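Local structure of adenosine kinase (Sinorhizobium meliloti, 3UBO) at residues R183-H196 against T210-L224. The protein probably transfers a phosphate from ATP to adenosine, giving AMP and ADP, as a sugar and nucleoside kinase of the pfkB family. Sequence-based numbering, arbitrary orientation.
Sequences RETAMTLSDSFCVH and TVDIVFANRQEALAL. With ADP (adenosine-5'-diphosphate), chain D.
Thr185 hooks onto the start of 210-224: its OG1 donates in the carbonyl plane to Thr210 O (2.6 Å) and accepts from Asp212 N (3.0 Å). A chi1 of 70°, with OG1 between Thr185's own N and carbonyl carbon, lets it meet both partners. Asp212 OD2 takes Thr185 N on its anti side, somewhat out of the carboxylate plane, at 2.9 Å; His179 also bonds this oxygen. Strands 184-188 and 213-217 run parallel in the central sheet, tightly packed. On one face Ala186 packs on Ile213 and the edge of Phe215, both covered by helix 278-290; on the other, Met187 crosses Val211 at about a right angle, SE to CG2 4.1 Å. Farther on, Leu189 reaches Ala216 and Leu224. The outer end is looser: exposed His196 CE1 lies 4.0 Å from Ala223 CB. Between these ends Glu220 bends under the 190-192 turn, CG against Ser192 N, while OE1 accepts from Asn217 N (2.9 Å) and Asn217 OD1 caps Glu220 N (3.1 Å). Replacing Glu220 by alanine is likely to leave Asn217 N without its acceptor and a gap beneath the turn. Asn217 and Glu220 form the Asn-x-x-Glu motif of pfkB kinases; since Asn217 ND2 weakly bonds ADP O1B, this capping box probably helps hold Asn217 beside the phosphate.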
loop_
_atom_site.group_PDB
_atom_site.type_symbol
_atom_site.label_atom_id
_atom_site.label_comp_id
_atom_site.label_asym_id
_atom_site.label_seq_id
_atom_site.Cartn_x
_atom_site.Cartn_y
_atom_site.Cartn_z
ATOM N N ARG A 183 32.095 -18.440 0.441
ATOM C CA ARG A 183 31.014 -17.567 0.107
ATOM C C ARG A 183 31.575 -16.164 0.234
ATOM O O ARG A 183 32.678 -15.947 0.726
ATOM C CB ARG A 183 29.907 -17.723 1.125
ATOM C CG ARG A 183 29.046 -18.952 1.005
ATOM C CD ARG A 183 29.426 -19.907 -0.115
ATOM N NE ARG A 183 28.699 -21.165 0.103
ATOM C CZ ARG A 183 28.368 -22.060 -0.832
ATOM N NH1 ARG A 183 27.702 -23.155 -0.449
ATOM N NH2 ARG A 183 28.666 -21.856 -2.132
ATOM N N GLU A 184 30.791 -15.205 -0.248
ATOM C CA GLU A 184 31.154 -13.788 -0.298
ATOM C C GLU A 184 30.191 -12.939 0.546
ATOM O O GLU A 184 28.994 -13.274 0.687
ATOM C CB GLU A 184 31.147 -13.279 -1.748
ATOM C CG GLU A 184 32.533 -13.331 -2.413
ATOM C CD GLU A 184 32.467 -13.102 -3.887
ATOM O OE1 GLU A 184 33.198 -12.210 -4.382
ATOM O OE2 GLU A 184 31.656 -13.797 -4.547
ATOM N N THR A 185 30.716 -11.847 1.101
ATOM C CA THR A 185 29.913 -11.005 1.962
ATOM C C THR A 185 29.696 -9.632 1.346
ATOM O O THR A 185 30.625 -9.039 0.782
ATOM C CB THR A 185 30.534 -10.849 3.388
ATOM O OG1 THR A 185 31.727 -10.044 3.332
ATOM C CG2 THR A 185 30.825 -12.198 4.012
ATOM N N ALA A 186 28.492 -9.100 1.489
ATOM C CA ALA A 186 28.300 -7.785 0.926
ATOM C C ALA A 186 27.615 -6.782 1.843
ATOM O O ALA A 186 26.873 -7.165 2.750
ATOM C CB ALA A 186 27.581 -7.892 -0.438
HETATM N N MSE A 187 27.853 -5.498 1.567
HETATM C CA MSE A 187 27.084 -4.452 2.230
HETATM C C MSE A 187 26.684 -3.207 1.429
HETATM O O MSE A 187 27.409 -2.754 0.565
HETATM C CB MSE A 187 27.826 -3.969 3.461
HETATM C CG MSE A 187 28.744 -2.767 3.169
HETATM SE SE MSE A 187 29.872 -2.358 4.773
HETATM C CE MSE A 187 28.468 -1.823 6.100
ATOM N N THR A 188 25.547 -2.609 1.786
ATOM C CA THR A 188 25.247 -1.222 1.373
ATOM C C THR A 188 25.651 -0.205 2.446
ATOM O O THR A 188 25.466 -0.456 3.618
ATOM C CB THR A 188 23.765 -1.034 1.174
ATOM O OG1 THR A 188 23.461 0.298 1.545
ATOM C CG2 THR A 188 22.986 -1.922 2.101
ATOM N N LEU A 189 26.171 0.946 2.075
ATOM C CA LEU A 189 26.430 1.971 3.091
ATOM C C LEU A 189 25.165 2.651 3.657
ATOM O O LEU A 189 25.232 3.546 4.511
ATOM C CB LEU A 189 27.316 3.047 2.494
ATOM C CG LEU A 189 28.794 2.751 2.629
ATOM C CD1 LEU A 189 28.931 1.276 2.741
ATOM C CD2 LEU A 189 29.537 3.304 1.451
ATOM N N SER A 190 24.013 2.291 3.099
ATOM C CA SER A 190 22.726 2.735 3.624
ATOM C C SER A 190 22.385 4.214 3.394
ATOM O O SER A 190 21.453 4.528 2.616
ATOM C CB SER A 190 22.675 2.397 5.094
ATOM O OG SER A 190 22.580 0.980 5.245
ATOM N N ASP A 191 23.132 5.114 4.042
ATOM C CA ASP A 191 22.737 6.513 4.109
ATOM C C ASP A 191 23.937 7.346 4.452
ATOM O O ASP A 191 24.846 6.910 5.142
ATOM C CB ASP A 191 21.583 6.652 5.133
ATOM C CG ASP A 191 21.301 8.079 5.534
ATOM O OD1 ASP A 191 21.063 9.003 4.694
ATOM O OD2 ASP A 191 21.332 8.266 6.760
ATOM N N SER A 192 23.972 8.557 3.960
ATOM C CA SER A 192 25.184 9.299 4.172
ATOM C C SER A 192 25.353 9.773 5.603
ATOM O O SER A 192 26.378 10.336 5.924
ATOM C CB SER A 192 25.329 10.453 3.187
ATOM O OG SER A 192 24.630 11.579 3.652
ATOM N N PHE A 193 24.395 9.570 6.492
ATOM C CA PHE A 193 24.657 9.978 7.882
ATOM C C PHE A 193 25.090 8.805 8.686
ATOM O O PHE A 193 25.835 8.958 9.622
ATOM C CB PHE A 193 23.466 10.676 8.555
ATOM C CG PHE A 193 23.231 12.073 8.031
ATOM C CD1 PHE A 193 23.778 13.174 8.683
ATOM C CD2 PHE A 193 22.481 12.282 6.842
ATOM C CE1 PHE A 193 23.592 14.494 8.158
ATOM C CE2 PHE A 193 22.285 13.598 6.308
ATOM C CZ PHE A 193 22.847 14.708 6.981
ATOM N N CYS A 194 24.565 7.633 8.333
ATOM C CA CYS A 194 25.023 6.351 8.837
ATOM C C CYS A 194 26.503 6.386 8.599
ATOM O O CYS A 194 27.286 6.263 9.540
ATOM C CB CYS A 194 24.400 5.236 8.024
ATOM S SG CYS A 194 24.202 3.676 8.880
ATOM N N VAL A 195 26.899 6.633 7.351
ATOM C CA VAL A 195 28.325 6.804 7.037
ATOM C C VAL A 195 29.134 7.707 8.024
ATOM O O VAL A 195 30.110 7.229 8.586
ATOM C CB VAL A 195 28.601 7.072 5.513
ATOM C CG1 VAL A 195 30.048 7.448 5.257
ATOM C CG2 VAL A 195 28.202 5.833 4.676
ATOM N N HIS A 196 28.755 8.956 8.283
ATOM C CA HIS A 196 29.452 9.682 9.364
ATOM C C HIS A 196 29.422 8.992 10.735
ATOM O O HIS A 196 30.446 8.897 11.412
ATOM C CB HIS A 196 28.921 11.091 9.522
ATOM C CG HIS A 196 29.044 11.913 8.287
ATOM N ND1 HIS A 196 28.121 11.852 7.258
ATOM C CD2 HIS A 196 29.966 12.831 7.912
ATOM C CE1 HIS A 196 28.469 12.697 6.299
ATOM N NE2 HIS A 196 29.585 13.307 6.669
ATOM N N THR A 210 36.504 -8.679 6.164
ATOM C CA THR A 210 35.189 -9.131 6.661
ATOM C C THR A 210 34.055 -8.976 5.616
ATOM O O THR A 210 33.271 -9.933 5.415
ATOM C CB THR A 210 34.732 -8.397 7.913
ATOM O OG1 THR A 210 35.703 -8.581 8.950
ATOM C CG2 THR A 210 33.406 -9.001 8.365
ATOM N N VAL A 211 33.982 -7.792 4.977
ATOM C CA VAL A 211 33.088 -7.495 3.893
ATOM C C VAL A 211 33.899 -7.443 2.641
ATOM O O VAL A 211 34.840 -6.625 2.494
ATOM C CB VAL A 211 32.412 -6.084 4.020
ATOM C CG1 VAL A 211 31.504 -5.775 2.835
ATOM C CG2 VAL A 211 31.598 -6.020 5.267
ATOM N N ASP A 212 33.464 -8.281 1.713
ATOM C CA ASP A 212 33.989 -8.337 0.372
ATOM C C ASP A 212 33.531 -7.142 -0.480
ATOM O O ASP A 212 34.336 -6.248 -0.800
ATOM C CB ASP A 212 33.537 -9.665 -0.262
ATOM C CG ASP A 212 34.193 -10.836 0.386
ATOM O OD1 ASP A 212 35.405 -10.653 0.672
ATOM O OD2 ASP A 212 33.528 -11.902 0.617
ATOM N N ILE A 213 32.237 -7.155 -0.837
ATOM C CA ILE A 213 31.591 -6.199 -1.777
ATOM C C ILE A 213 30.887 -4.975 -1.117
ATOM O O ILE A 213 30.166 -5.113 -0.095
ATOM C CB ILE A 213 30.552 -6.944 -2.654
ATOM C CG1 ILE A 213 31.176 -8.197 -3.287
ATOM C CG2 ILE A 213 29.990 -6.020 -3.713
ATOM C CD1 ILE A 213 30.190 -9.311 -3.596
ATOM N N VAL A 214 31.100 -3.788 -1.689
ATOM C CA VAL A 214 30.503 -2.561 -1.149
ATOM C C VAL A 214 29.552 -1.813 -2.109
ATOM O O VAL A 214 30.020 -1.240 -3.120
ATOM C CB VAL A 214 31.610 -1.612 -0.683
ATOM C CG1 VAL A 214 31.097 -0.194 -0.507
ATOM C CG2 VAL A 214 32.183 -2.137 0.587
ATOM N N PHE A 215 28.235 -1.804 -1.834
ATOM C CA PHE A 215 27.297 -0.915 -2.599
ATOM C C PHE A 215 27.097 0.402 -1.851
ATOM O O PHE A 215 26.997 0.403 -0.600
ATOM C CB PHE A 215 25.922 -1.546 -2.826
ATOM C CG PHE A 215 25.955 -2.857 -3.558
ATOM C CD1 PHE A 215 25.531 -2.928 -4.875
ATOM C CD2 PHE A 215 26.388 -4.041 -2.910
ATOM C CE1 PHE A 215 25.529 -4.125 -5.554
ATOM C CE2 PHE A 215 26.413 -5.253 -3.593
ATOM C CZ PHE A 215 25.984 -5.276 -4.946
ATOM N N ALA A 216 27.060 1.498 -2.601
ATOM C CA ALA A 216 26.899 2.842 -2.072
ATOM C C ALA A 216 26.348 3.846 -3.145
ATOM O O ALA A 216 26.398 3.583 -4.379
ATOM C CB ALA A 216 28.212 3.326 -1.534
ATOM N N ASN A 217 25.818 4.995 -2.714
ATOM C CA ASN A 217 25.495 6.011 -3.713
ATOM C C ASN A 217 26.641 7.022 -3.653
ATOM O O ASN A 217 27.532 6.884 -2.819
ATOM C CB ASN A 217 24.076 6.608 -3.539
ATOM C CG ASN A 217 23.874 7.281 -2.176
ATOM O OD1 ASN A 217 24.777 7.934 -1.652
ATOM N ND2 ASN A 217 22.672 7.143 -1.615
ATOM N N ARG A 218 26.639 8.012 -4.526
ATOM C CA ARG A 218 27.744 8.928 -4.596
ATOM C C ARG A 218 27.981 9.686 -3.296
ATOM O O ARG A 218 29.085 9.686 -2.793
ATOM C CB ARG A 218 27.525 9.848 -5.753
ATOM C CG ARG A 218 28.466 10.972 -5.831
ATOM C CD ARG A 218 27.957 11.925 -6.916
ATOM N NE ARG A 218 29.013 12.785 -7.406
ATOM C CZ ARG A 218 29.571 12.650 -8.608
ATOM N NH1 ARG A 218 29.154 11.676 -9.441
ATOM N NH2 ARG A 218 30.540 13.496 -8.988
ATOM N N GLN A 219 26.968 10.310 -2.709
ATOM C CA GLN A 219 27.197 11.054 -1.456
ATOM C C GLN A 219 27.851 10.183 -0.368
ATOM O O GLN A 219 28.796 10.603 0.307
ATOM C CB GLN A 219 25.902 11.716 -0.946
ATOM C CG GLN A 219 25.550 13.008 -1.691
ATOM C CD GLN A 219 26.790 13.871 -2.049
ATOM O OE1 GLN A 219 27.739 14.023 -1.248
ATOM N NE2 GLN A 219 26.780 14.431 -3.249
ATOM N N GLU A 220 27.324 8.973 -0.224
ATOM C CA GLU A 220 27.829 7.992 0.739
ATOM C C GLU A 220 29.319 7.681 0.527
ATOM O O GLU A 220 30.128 7.695 1.475
ATOM C CB GLU A 220 26.999 6.721 0.677
ATOM C CG GLU A 220 25.660 6.871 1.364
ATOM C CD GLU A 220 24.519 6.032 0.729
ATOM O OE1 GLU A 220 24.770 4.996 0.032
ATOM O OE2 GLU A 220 23.340 6.440 0.928
ATOM N N ALA A 221 29.682 7.423 -0.724
ATOM C CA ALA A 221 31.091 7.284 -1.066
ATOM C C ALA A 221 31.955 8.541 -0.842
ATOM O O ALA A 221 33.045 8.431 -0.288
ATOM C CB ALA A 221 31.248 6.754 -2.453
ATOM N N LEU A 222 31.484 9.722 -1.231
ATOM C CA LEU A 222 32.255 10.947 -0.968
ATOM C C LEU A 222 32.544 11.149 0.517
ATOM O O LEU A 222 33.471 11.875 0.864
ATOM C CB LEU A 222 31.524 12.188 -1.478
ATOM C CG LEU A 222 31.393 12.279 -3.003
ATOM C CD1 LEU A 222 30.640 13.537 -3.473
ATOM C CD2 LEU A 222 32.752 12.191 -3.643
ATOM N N ALA A 223 31.743 10.512 1.372
ATOM C CA ALA A 223 31.640 10.895 2.767
ATOM C C ALA A 223 32.329 9.876 3.602
ATOM O O ALA A 223 32.628 10.103 4.767
ATOM C CB ALA A 223 30.185 10.956 3.179
ATOM N N LEU A 224 32.515 8.712 3.003
ATOM C CA LEU A 224 33.232 7.624 3.620
ATOM C C LEU A 224 34.724 7.937 3.656
ATOM O O LEU A 224 35.413 7.480 4.546
ATOM C CB LEU A 224 32.954 6.343 2.859
ATOM C CG LEU A 224 33.749 5.076 3.122
ATOM C CD1 LEU A 224 33.412 4.489 4.510
ATOM C CD2 LEU A 224 33.511 4.064 2.002
HETATM P PB ADP D . 19.970 6.071 -3.715
HETATM O O1B ADP D . 20.020 7.291 -2.591
HETATM O O2B ADP D . 20.807 4.666 -3.341
HETATM O O3B ADP D . 18.565 5.700 -4.029
HETATM P PA ADP D . 20.892 6.923 -6.544
HETATM O O1A ADP D . 20.747 8.539 -6.829
HETATM O O2A ADP D . 22.233 6.476 -6.922
HETATM O O3A ADP D . 20.720 7.024 -4.867
HETATM O "O5'" ADP D . 19.804 5.933 -7.355
HETATM C "C5'" ADP D . 19.902 4.520 -7.226
HETATM C "C4'" ADP D . 19.590 3.773 -8.565
HETATM O "O4'" ADP D . 18.174 3.800 -9.077
HETATM C "C3'" ADP D . 20.395 4.243 -9.890
HETATM O "O3'" ADP D . 21.776 3.961 -10.018
HETATM C "C2'" ADP D . 19.437 4.009 -11.052
HETATM O "O2'" ADP D . 19.460 2.781 -11.794
HETATM C "C1'" ADP D . 18.153 4.406 -10.381
HETATM N N9 ADP D . 17.887 5.878 -10.389
HETATM C C8 ADP D . 18.049 6.789 -9.368
HETATM N N7 ADP D . 17.659 8.116 -9.830
HETATM C C5 ADP D . 17.268 7.996 -11.195
HETATM C C6 ADP D . 16.760 8.978 -12.173
HETATM N N6 ADP D . 16.555 10.382 -11.767
HETATM N N1 ADP D . 16.425 8.563 -13.424
HETATM C C2 ADP D . 16.548 7.214 -13.798
HETATM N N3 ADP D . 17.059 6.241 -12.862
HETATM C C4 ADP D . 17.390 6.643 -11.571
#